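Local atomic coordinates of homocysteine S-methyltransferase (Escherichia coli, PDB entry 5DMM), a protein that catalyses zinc-dependent methyl transfer from S-methylmethionine, or less efficiently S-adenosylmethionine, to homocysteine, yielding methionine. Residues Q14-T25 with A289-T299; A224-T235 with T246-G257. All coordinates share one frame; numbering follows the deposited sequence.

Contact 1: residues Q14-T25 with A289-T299. With ZN (zinc ion), chain B; BME (beta-mercaptoethanol), chain E.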
loop_
_atom_site.group_PDB
_atom_site.type_symbol
_atom_site.label_atom_id
_atom_site.label_comp_id
_atom_site.label_asym_id
_atom_site.label_seq_id
_atom_site.Cartn_x
_atom_site.Cartn_y
_atom_site.Cartn_z
ATOM N N GLN A 14 -2.142 -12.829 16.610
ATOM C CA GLN A 14 -3.162 -13.321 15.695
ATOM C C GLN A 14 -2.505 -13.704 14.382
ATOM O O GLN A 14 -1.472 -13.150 14.036
ATOM C CB GLN A 14 -4.230 -12.252 15.475
ATOM C CG GLN A 14 -3.627 -10.938 15.028
ATOM C CD GLN A 14 -4.441 -9.725 15.439
ATOM O OE1 GLN A 14 -5.326 -9.286 14.710
ATOM N NE2 GLN A 14 -4.132 -9.171 16.608
ATOM N N ASP A 15 -3.099 -14.645 13.653
ATOM C CA ASP A 15 -2.542 -15.075 12.378
ATOM C C ASP A 15 -2.669 -14.005 11.290
ATOM O O ASP A 15 -1.738 -13.782 10.525
ATOM C CB ASP A 15 -3.228 -16.345 11.887
ATOM C CG ASP A 15 -3.092 -17.516 12.858
ATOM O OD1 ASP A 15 -2.142 -17.550 13.678
ATOM O OD2 ASP A 15 -3.954 -18.416 12.782
ATOM N N ILE A 16 -3.839 -13.374 11.221
ATOM C CA ILE A 16 -4.171 -12.446 10.140
ATOM C C ILE A 16 -4.252 -11.003 10.630
ATOM O O ILE A 16 -4.852 -10.740 11.672
ATOM C CB ILE A 16 -5.535 -12.811 9.471
ATOM C CG1 ILE A 16 -5.490 -14.219 8.871
ATOM C CG2 ILE A 16 -5.921 -11.781 8.403
ATOM C CD1 ILE A 16 -4.302 -14.459 7.985
ATOM N N LEU A 17 -3.632 -10.096 9.874
ATOM C CA LEU A 17 -3.749 -8.649 10.046
ATOM C C LEU A 17 -4.566 -8.098 8.881
ATOM O O LEU A 17 -4.170 -8.271 7.728
ATOM C CB LEU A 17 -2.351 -8.015 10.073
ATOM C CG LEU A 17 -2.039 -6.635 10.629
ATOM C CD1 LEU A 17 -0.537 -6.562 10.883
ATOM C CD2 LEU A 17 -2.488 -5.534 9.676
ATOM N N LEU A 18 -5.685 -7.425 9.146
ATOM C CA LEU A 18 -6.499 -6.943 8.033
ATOM C C LEU A 18 -6.045 -5.562 7.572
ATOM O O LEU A 18 -5.787 -4.675 8.385
ATOM C CB LEU A 18 -7.996 -6.903 8.397
ATOM C CG LEU A 18 -8.696 -8.259 8.562
ATOM C CD1 LEU A 18 -10.170 -8.031 8.845
ATOM C CD2 LEU A 18 -8.519 -9.140 7.320
ATOM N N LEU A 19 -5.931 -5.397 6.261
ATOM C CA LEU A 19 -5.653 -4.090 5.678
ATOM C C LEU A 19 -6.969 -3.392 5.380
ATOM O O LEU A 19 -8.035 -3.863 5.788
ATOM C CB LEU A 19 -4.808 -4.235 4.410
ATOM C CG LEU A 19 -3.516 -5.034 4.610
ATOM C CD1 LEU A 19 -2.709 -5.121 3.316
ATOM C CD2 LEU A 19 -2.690 -4.421 5.723
ATOM N N ASP A 20 -6.901 -2.261 4.687
ATOM C CA ASP A 20 -8.121 -1.585 4.289
ATOM C C ASP A 20 -8.412 -1.917 2.838
ATOM O O ASP A 20 -7.854 -2.864 2.290
ATOM C CB ASP A 20 -8.003 -0.065 4.497
ATOM C CG ASP A 20 -6.885 0.558 3.682
ATOM O OD1 ASP A 20 -6.106 -0.169 3.025
ATOM O OD2 ASP A 20 -6.781 1.803 3.710
ATOM N N GLY A 21 -9.274 -1.123 2.217
ATOM C CA GLY A 21 -9.609 -1.310 0.818
ATOM C C GLY A 21 -9.509 0.007 0.074
ATOM O O GLY A 21 -8.912 0.962 0.577
ATOM N N ALA A 22 -10.131 0.077 -1.100
ATOM C CA ALA A 22 -10.004 1.259 -1.950
ATOM C C ALA A 22 -10.602 2.522 -1.316
ATOM O O ALA A 22 -11.635 2.491 -0.646
ATOM C CB ALA A 22 -10.648 0.997 -3.312
ATOM N N MET A 23 -9.933 3.639 -1.565
ATOM C CA MET A 23 -10.345 4.954 -1.097
ATOM C C MET A 23 -11.355 5.545 -2.080
ATOM O O MET A 23 -12.377 6.110 -1.676
ATOM C CB MET A 23 -9.094 5.843 -0.943
ATOM C CG MET A 23 -9.302 7.329 -0.701
ATOM S SD MET A 23 -10.175 7.684 0.830
ATOM C CE MET A 23 -9.021 7.163 2.105
ATOM N N ALA A 24 -11.078 5.370 -3.370
ATOM C CA ALA A 24 -11.840 6.019 -4.444
ATOM C C ALA A 24 -13.329 5.681 -4.451
ATOM O O ALA A 24 -14.166 6.575 -4.615
ATOM C CB ALA A 24 -11.232 5.660 -5.792
ATOM N N THR A 25 -13.653 4.395 -4.297
ATOM C CA THR A 25 -15.046 3.941 -4.287
ATOM C C THR A 25 -15.866 4.711 -3.266
ATOM O O THR A 25 -16.962 5.193 -3.555
ATOM C CB THR A 25 -15.157 2.432 -3.962
ATOM O OG1 THR A 25 -14.394 2.136 -2.783
ATOM C CG2 THR A 25 -14.634 1.595 -5.104
ATOM N N ALA A 289 -0.079 -15.959 3.688
ATOM C CA ALA A 289 -0.549 -14.571 3.743
ATOM C C ALA A 289 -0.905 -14.232 5.182
ATOM O O ALA A 289 -1.563 -15.029 5.869
ATOM C CB ALA A 289 -1.756 -14.354 2.827
ATOM N N ARG A 290 -0.440 -13.079 5.656
ATOM C CA ARG A 290 -0.817 -12.619 6.993
ATOM C C ARG A 290 -1.259 -11.150 7.018
ATOM O O ARG A 290 -1.662 -10.639 8.059
ATOM C CB ARG A 290 0.329 -12.835 7.972
ATOM C CG ARG A 290 0.706 -14.304 8.113
ATOM C CD ARG A 290 1.686 -14.540 9.253
ATOM N NE ARG A 290 1.040 -14.354 10.549
ATOM C CZ ARG A 290 1.679 -14.353 11.713
ATOM N NH1 ARG A 290 2.997 -14.535 11.758
ATOM N NH2 ARG A 290 0.995 -14.163 12.835
ATOM N N LEU A 291 -1.169 -10.486 5.874
ATOM C CA LEU A 291 -1.688 -9.118 5.737
ATOM C C LEU A 291 -2.637 -9.148 4.562
ATOM O O LEU A 291 -2.204 -9.352 3.427
ATOM C CB LEU A 291 -0.566 -8.092 5.506
ATOM C CG LEU A 291 0.305 -7.645 6.686
ATOM C CD1 LEU A 291 1.218 -8.760 7.146
ATOM C CD2 LEU A 291 1.142 -6.408 6.352
ATOM N N ILE A 292 -3.931 -8.959 4.829
ATOM C CA ILE A 292 -4.957 -9.182 3.828
ATOM C C ILE A 292 -5.928 -7.989 3.752
ATOM O O ILE A 292 -6.441 -7.524 4.766
ATOM C CB ILE A 292 -5.736 -10.473 4.127
ATOM C CG1 ILE A 292 -4.750 -11.645 4.224
ATOM C CG2 ILE A 292 -6.808 -10.736 3.064
ATOM C CD1 ILE A 292 -5.393 -12.981 4.363
ATOM N N GLY A 293 -6.152 -7.492 2.545
ATOM C CA GLY A 293 -7.122 -6.427 2.347
ATOM C C GLY A 293 -7.637 -6.407 0.929
ATOM O O GLY A 293 -7.670 -7.438 0.267
ATOM N N GLY A 294 -8.024 -5.223 0.457
ATOM C CA GLY A 294 -8.562 -5.088 -0.886
ATOM C C GLY A 294 -7.927 -3.952 -1.658
ATOM O O GLY A 294 -7.434 -2.982 -1.079
ATOM N N CYS A 295 -7.948 -4.067 -2.980
ATOM C CA CYS A 295 -7.442 -3.008 -3.841
ATOM C C CYS A 295 -8.611 -2.410 -4.647
ATOM O O CYS A 295 -9.649 -2.069 -4.074
ATOM C CB CYS A 295 -6.328 -3.548 -4.751
ATOM S SG CYS A 295 -5.004 -2.356 -5.172
ATOM N N CYS A 296 -8.459 -2.315 -5.962
ATOM C CA CYS A 296 -9.407 -1.571 -6.802
ATOM C C CYS A 296 -10.830 -2.092 -6.712
ATOM O O CYS A 296 -11.074 -3.299 -6.786
ATOM C CB CYS A 296 -8.955 -1.583 -8.266
ATOM S SG CYS A 296 -7.579 -0.463 -8.650
ATOM N N ARG A 297 -11.754 -1.153 -6.518
ATOM C CA ARG A 297 -13.200 -1.398 -6.483
ATOM C C ARG A 297 -13.664 -2.148 -5.236
ATOM O O ARG A 297 -14.840 -2.490 -5.113
ATOM C CB ARG A 297 -13.651 -2.137 -7.748
ATOM C CG ARG A 297 -13.372 -1.348 -9.021
ATOM C CD ARG A 297 -13.887 -2.052 -10.258
ATOM N NE ARG A 297 -13.459 -3.445 -10.313
ATOM C CZ ARG A 297 -12.268 -3.856 -10.739
ATOM N NH1 ARG A 297 -11.983 -5.152 -10.744
ATOM N NH2 ARG A 297 -11.362 -2.979 -11.153
ATOM N N THR A 298 -12.754 -2.386 -4.296
ATOM C CA THR A 298 -13.166 -2.922 -3.007
ATOM C C THR A 298 -13.663 -1.784 -2.130
ATOM O O THR A 298 -13.403 -0.605 -2.387
ATOM C CB THR A 298 -12.037 -3.680 -2.297
ATOM O OG1 THR A 298 -10.987 -2.769 -1.952
ATOM C CG2 THR A 298 -11.505 -4.764 -3.212
ATOM N N THR A 299 -14.422 -2.148 -1.108
ATOM C CA THR A 299 -15.063 -1.182 -0.236
ATOM C C THR A 299 -15.002 -1.764 1.179
ATOM O O THR A 299 -14.536 -2.899 1.364
ATOM C CB THR A 299 -16.537 -0.930 -0.657
ATOM O OG1 THR A 299 -17.324 -2.045 -0.245
ATOM C CG2 THR A 299 -16.678 -0.759 -2.161
HETATM ZN ZN ZN B . -5.052 -1.665 -7.049
HETATM C C1 BME E . -10.060 2.453 -7.100
HETATM C C2 BME E . -9.261 1.665 -8.130
HETATM O O1 BME E . -11.306 1.836 -6.858
HETATM S S2 BME E . -7.606 1.232 -7.526
HETATM O O HOH W 1 -5.983 -0.790 0.391
#
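Leu17 and Leu18 pair in parallel with Leu291 and Ile292, the first and last strands of a TIM barrel meeting as they close it, with Leu17 N on Arg290 O (2.7 Å) and Leu17 O taking Ile292 N. Beyond the strands the two chains stay together, Gly294 N bonding Asp20 O at 3.0 Å. Before them, the bent chain of Arg290 runs back along the backbone and lays the guanidinium edge-on to two carbonyls: NE meets a lone pair of Asp15 O at 2.8 Å, while NH2 reaches Gln14 O from a tilted position and also bonds Leu11 O. Leu17 CB packs on Leu291 CG over one face of the sheet; on the other, CD1 of Ile16 and of Ile292 meet. Gly293 has no room for a side chain, since a beta carbon would run into Leu19 CB and Asp20 O. The chain then turns through Cys295, whose SG binds zinc, and Cys296, held here in a disulfide with beta-mercaptoethanol. With Thr298 OG1 between its own N and carbonyl carbon (chi1 66°), the hydroxyl turns back to donate to Cys295 O at 2.6 Å and is left to accept from Ala22 N at 3.1 Å.

Contact 2: residues A224-T235 with T246-G257; sequences ALGINCIALENT and TVLPLVVYPNSG. With ZN (zinc ion), chain B; HCS (2-amino-4-mercapto-butyric acid), chain F.
The beta-alpha-beta unit formed by strand 222-228, helix 235-243 and strand 250-253 brings two neighbouring parallel strands of the TIM barrel together, and their C-terminal ends carry part of the homocysteine and zinc site. The short strand axes approach to 4.2 Å. Leu225 O accepts Val251 N at 2.7 Å, Val251 O accepts Ile227 N, and Ile227 O accepts Tyr253 N. At Gly226 the strands draw closer, and a beta carbon there would collide with Val251 O.

On the face carrying Asn228 and Tyr253 the two side chains lie alongside and point the same way. Asn228 CB sits over the centre of the Tyr253 phenol ring, 3.4 Å from its centroid and only 5° off the normal, a CH-pi contact, with the amide 21° from the ring plane. Tyr253 CG lies between its backbone N and carbonyl carbon (chi1 43°), which brings the ring across to Asn228. Tyr253 OH is bonded to Glu168 and Trp192, and Asn228 OD1 to Ser194 and Thr169, so both polar ends are held by residues of strands 164-170 and 191-197. A leucine in place of Tyr253 would probably leave Glu168 and Trp192 without their shared hydroxyl and Asn228 CB without its flat cover.

Past the strands, Pro254 wedges its CG against Leu232 CD2 at 3.7 Å, while Thr235 CG2 meets Pro254 CB. Asn255 N bonds Ile230 O at 3.0 Å, and Asn255 OD1, which accepts from Cys296 N, comes within 3.3 Å of Cys229 CA. Cys229 SG binds zinc at 2.5 Å, and Cys295 supplies the second protein sulfur. The zinc ion lies 2.8 Å from homocysteine SD, a closeness of metal and substrate sulfur consistent with zinc activating the thiol for methyl transfer.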
loop_
_atom_site.group_PDB
_atom_site.type_symbol
_atom_site.label_atom_id
_atom_site.label_comp_id
_atom_site.label_asym_id
_atom_site.label_seq_id
_atom_site.Cartn_x
_atom_site.Cartn_y
_atom_site.Cartn_z
ATOM N N ALA A 224 7.681 -7.444 5.069
ATOM C CA ALA A 224 6.666 -8.258 4.408
ATOM C C ALA A 224 6.705 -8.041 2.890
ATOM O O ALA A 224 7.180 -7.008 2.404
ATOM C CB ALA A 224 5.273 -7.954 4.978
ATOM N N LEU A 225 6.229 -9.037 2.153
ATOM C CA LEU A 225 6.272 -9.070 0.686
ATOM C C LEU A 225 4.932 -9.564 0.192
ATOM O O LEU A 225 4.310 -10.383 0.852
ATOM C CB LEU A 225 7.357 -10.029 0.173
ATOM C CG LEU A 225 8.806 -9.860 0.588
ATOM C CD1 LEU A 225 9.652 -10.858 -0.139
ATOM C CD2 LEU A 225 9.223 -8.465 0.230
ATOM N N GLY A 226 4.491 -9.135 -0.979
ATOM C CA GLY A 226 3.269 -9.727 -1.494
ATOM C C GLY A 226 2.800 -9.202 -2.823
ATOM O O GLY A 226 3.598 -8.759 -3.634
ATOM N N ILE A 227 1.490 -9.269 -3.039
ATOM C CA ILE A 227 0.907 -8.861 -4.309
ATOM C C ILE A 227 -0.324 -7.978 -4.089
ATOM O O ILE A 227 -1.058 -8.139 -3.112
ATOM C CB ILE A 227 0.517 -10.095 -5.152
ATOM C CG1 ILE A 227 -0.406 -10.991 -4.327
ATOM C CG2 ILE A 227 1.776 -10.848 -5.594
ATOM C CD1 ILE A 227 -1.011 -12.175 -5.098
ATOM N N ASN A 228 -0.545 -7.024 -4.984
ATOM C CA ASN A 228 -1.768 -6.235 -4.924
ATOM C C ASN A 228 -2.157 -5.753 -6.310
ATOM O O ASN A 228 -1.353 -5.812 -7.241
ATOM C CB ASN A 228 -1.609 -5.044 -3.965
ATOM C CG ASN A 228 -0.679 -3.963 -4.515
ATOM O OD1 ASN A 228 0.540 -4.145 -4.578
ATOM N ND2 ASN A 228 -1.257 -2.817 -4.894
ATOM N N CYS A 229 -3.391 -5.283 -6.437
ATOM C CA CYS A 229 -3.907 -4.775 -7.704
ATOM C C CYS A 229 -3.833 -5.849 -8.783
ATOM O O CYS A 229 -3.469 -5.589 -9.922
ATOM C CB CYS A 229 -3.143 -3.519 -8.125
ATOM S SG CYS A 229 -4.079 -2.459 -9.262
ATOM N N ILE A 230 -4.191 -7.067 -8.395
ATOM C CA ILE A 230 -4.171 -8.220 -9.287
ATOM C C ILE A 230 -5.562 -8.860 -9.263
ATOM O O ILE A 230 -6.315 -8.667 -8.307
ATOM C CB ILE A 230 -3.080 -9.231 -8.852
ATOM C CG1 ILE A 230 -2.993 -10.432 -9.800
ATOM C CG2 ILE A 230 -3.334 -9.705 -7.422
ATOM C CD1 ILE A 230 -1.957 -11.470 -9.357
ATOM N N ALA A 231 -5.913 -9.596 -10.317
ATOM C CA ALA A 231 -7.217 -10.252 -10.399
ATOM C C ALA A 231 -7.374 -11.321 -9.328
ATOM O O ALA A 231 -6.417 -12.024 -9.005
ATOM C CB ALA A 231 -7.418 -10.863 -11.777
ATOM N N LEU A 232 -8.584 -11.451 -8.791
ATOM C CA LEU A 232 -8.862 -12.449 -7.769
ATOM C C LEU A 232 -8.384 -13.841 -8.164
ATOM O O LEU A 232 -7.750 -14.532 -7.367
ATOM C CB LEU A 232 -10.357 -12.507 -7.461
ATOM C CG LEU A 232 -10.843 -11.794 -6.202
ATOM C CD1 LEU A 232 -12.324 -12.095 -5.987
ATOM C CD2 LEU A 232 -10.021 -12.195 -4.980
ATOM N N GLU A 233 -8.666 -14.239 -9.400
ATOM C CA GLU A 233 -8.366 -15.598 -9.850
ATOM C C GLU A 233 -6.871 -15.863 -9.983
ATOM O O GLU A 233 -6.465 -16.996 -10.205
ATOM C CB GLU A 233 -9.052 -15.888 -11.190
ATOM C CG GLU A 233 -8.592 -15.007 -12.344
ATOM C CD GLU A 233 -9.550 -13.865 -12.636
ATOM O OE1 GLU A 233 -10.228 -13.388 -11.697
ATOM O OE2 GLU A 233 -9.629 -13.448 -13.813
ATOM N N ASN A 234 -6.054 -14.823 -9.852
ATOM C CA ASN A 234 -4.615 -14.976 -10.047
ATOM C C ASN A 234 -3.800 -14.886 -8.752
ATOM O O ASN A 234 -2.570 -15.020 -8.767
ATOM C CB ASN A 234 -4.122 -13.929 -11.054
ATOM C CG ASN A 234 -4.685 -14.158 -12.444
ATOM O OD1 ASN A 234 -4.958 -15.293 -12.825
ATOM N ND2 ASN A 234 -4.858 -13.086 -13.207
ATOM N N THR A 235 -4.491 -14.691 -7.633
ATOM C CA THR A 235 -3.826 -14.474 -6.348
ATOM C C THR A 235 -3.204 -15.721 -5.736
ATOM O O THR A 235 -2.054 -15.696 -5.327
ATOM C CB THR A 235 -4.791 -13.896 -5.309
ATOM O OG1 THR A 235 -5.926 -14.761 -5.174
ATOM C CG2 THR A 235 -5.254 -12.506 -5.737
ATOM N N THR A 246 9.976 -17.716 0.709
ATOM C CA THR A 246 10.216 -16.913 1.903
ATOM C C THR A 246 9.194 -17.261 2.981
ATOM O O THR A 246 8.104 -17.752 2.678
ATOM C CB THR A 246 10.144 -15.404 1.573
ATOM O OG1 THR A 246 10.304 -14.630 2.773
ATOM C CG2 THR A 246 8.810 -15.085 0.957
ATOM N N VAL A 247 9.543 -17.013 4.233
ATOM C CA VAL A 247 8.563 -17.113 5.304
ATOM C C VAL A 247 8.348 -15.750 5.947
ATOM O O VAL A 247 7.777 -15.647 7.032
ATOM C CB VAL A 247 8.969 -18.150 6.379
ATOM C CG1 VAL A 247 8.816 -19.550 5.828
ATOM C CG2 VAL A 247 10.383 -17.922 6.844
ATOM N N LEU A 248 8.805 -14.691 5.281
ATOM C CA LEU A 248 8.297 -13.368 5.622
ATOM C C LEU A 248 6.776 -13.411 5.533
ATOM O O LEU A 248 6.237 -14.105 4.672
ATOM C CB LEU A 248 8.841 -12.293 4.676
ATOM C CG LEU A 248 10.291 -11.844 4.868
ATOM C CD1 LEU A 248 10.643 -10.817 3.801
ATOM C CD2 LEU A 248 10.524 -11.272 6.271
ATOM N N PRO A 249 6.079 -12.671 6.417
ATOM C CA PRO A 249 4.622 -12.537 6.296
ATOM C C PRO A 249 4.253 -12.050 4.896
ATOM O O PRO A 249 4.854 -11.076 4.415
ATOM C CB PRO A 249 4.246 -11.479 7.351
ATOM C CG PRO A 249 5.459 -11.222 8.150
ATOM C CD PRO A 249 6.654 -11.762 7.424
ATOM N N LEU A 250 3.292 -12.703 4.241
ATOM C CA LEU A 250 2.952 -12.318 2.876
ATOM C C LEU A 250 1.747 -11.390 2.853
ATOM O O LEU A 250 0.825 -11.516 3.665
ATOM C CB LEU A 250 2.682 -13.550 2.009
ATOM C CG LEU A 250 3.870 -14.507 1.804
ATOM C CD1 LEU A 250 3.456 -15.656 0.877
ATOM C CD2 LEU A 250 5.117 -13.777 1.262
ATOM N N VAL A 251 1.769 -10.469 1.893
ATOM C CA VAL A 251 0.746 -9.444 1.745
ATOM C C VAL A 251 -0.135 -9.744 0.539
ATOM O O VAL A 251 0.357 -10.123 -0.517
ATOM C CB VAL A 251 1.390 -8.042 1.564
ATOM C CG1 VAL A 251 0.327 -6.981 1.428
ATOM C CG2 VAL A 251 2.320 -7.720 2.718
ATOM N N VAL A 252 -1.442 -9.557 0.682
ATOM C CA VAL A 252 -2.313 -9.763 -0.458
ATOM C C VAL A 252 -3.525 -8.844 -0.376
ATOM O O VAL A 252 -4.273 -8.866 0.593
ATOM C CB VAL A 252 -2.760 -11.254 -0.584
ATOM C CG1 VAL A 252 -3.382 -11.777 0.716
ATOM C CG2 VAL A 252 -3.724 -11.431 -1.740
ATOM N N TYR A 253 -3.675 -7.993 -1.378
ATOM C CA TYR A 253 -4.895 -7.222 -1.502
ATOM C C TYR A 253 -5.241 -7.028 -2.973
ATOM O O TYR A 253 -4.693 -6.154 -3.648
ATOM C CB TYR A 253 -4.819 -5.879 -0.751
ATOM C CG TYR A 253 -3.571 -5.001 -0.826
ATOM C CD1 TYR A 253 -3.653 -3.706 -1.333
ATOM C CD2 TYR A 253 -2.351 -5.415 -0.293
ATOM C CE1 TYR A 253 -2.542 -2.860 -1.363
ATOM C CE2 TYR A 253 -1.230 -4.579 -0.325
ATOM C CZ TYR A 253 -1.338 -3.303 -0.854
ATOM O OH TYR A 253 -0.241 -2.467 -0.892
ATOM N N PRO A 254 -6.146 -7.881 -3.474
ATOM C CA PRO A 254 -6.486 -7.924 -4.894
ATOM C C PRO A 254 -7.609 -6.964 -5.262
ATOM O O PRO A 254 -8.227 -6.341 -4.391
ATOM C CB PRO A 254 -6.933 -9.371 -5.089
ATOM C CG PRO A 254 -7.610 -9.693 -3.781
ATOM C CD PRO A 254 -6.744 -9.017 -2.737
ATOM N N ASN A 255 -7.864 -6.854 -6.557
ATOM C CA ASN A 255 -9.008 -6.099 -7.038
ATOM C C ASN A 255 -10.296 -6.858 -6.761
ATOM O O ASN A 255 -10.285 -8.077 -6.585
ATOM C CB ASN A 255 -8.861 -5.817 -8.526
ATOM C CG ASN A 255 -7.591 -5.061 -8.839
ATOM O OD1 ASN A 255 -7.139 -4.255 -8.040
ATOM N ND2 ASN A 255 -7.000 -5.332 -9.992
ATOM N N SER A 256 -11.395 -6.118 -6.700
ATOM C CA SER A 256 -12.715 -6.689 -6.476
ATOM C C SER A 256 -13.065 -7.659 -7.596
ATOM O O SER A 256 -12.642 -7.476 -8.737
ATOM C CB SER A 256 -13.765 -5.571 -6.390
ATOM O OG SER A 256 -15.039 -6.079 -6.043
ATOM N N GLY A 257 -13.838 -8.690 -7.265
ATOM C CA GLY A 257 -14.316 -9.631 -8.260
ATOM C C GLY A 257 -15.584 -9.141 -8.935
ATOM O O GLY A 257 -16.184 -8.148 -8.514
HETATM ZN ZN ZN B . -5.052 -1.665 -7.049
HETATM N N HCS F . -3.763 3.706 -4.196
HETATM C CA HCS F . -3.964 2.319 -3.826
HETATM C CB HCS F . -3.199 1.420 -4.788
HETATM C CG HCS F . -3.703 1.593 -6.216
HETATM S SD HCS F . -3.018 0.284 -7.262
HETATM C C HCS F . -3.465 2.096 -2.429
HETATM O OXT HCS F . -2.948 3.058 -1.821
HETATM O O HCS F . -3.584 0.958 -1.927
HETATM O O HOH W 2 -10.709 -9.656 -9.486
#

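From the N terminus, segment 14-25 supplies the first strand of the barrel, and its partner 289-299 comes only near the C terminus, completing contact 1 and closing a loop of more than 260 residues. Contact 2 falls within that span without crossing it: 224-235 and 246-257 close a short excursion through helix 235-243. The two contacts share one sheet, since strand 250-253 borders 289-292, and Leu250 O probably takes a hydrogen bond from Arg290 N, as Pro254 O does from Cys295 N. Strands 222-228, 250-253, 289-292 and 17-18 thus lie side by side round the barrel wall; just past the C-terminal ends of 222-228 and 289-292, Cys229 and Cys295 bind one zinc ion.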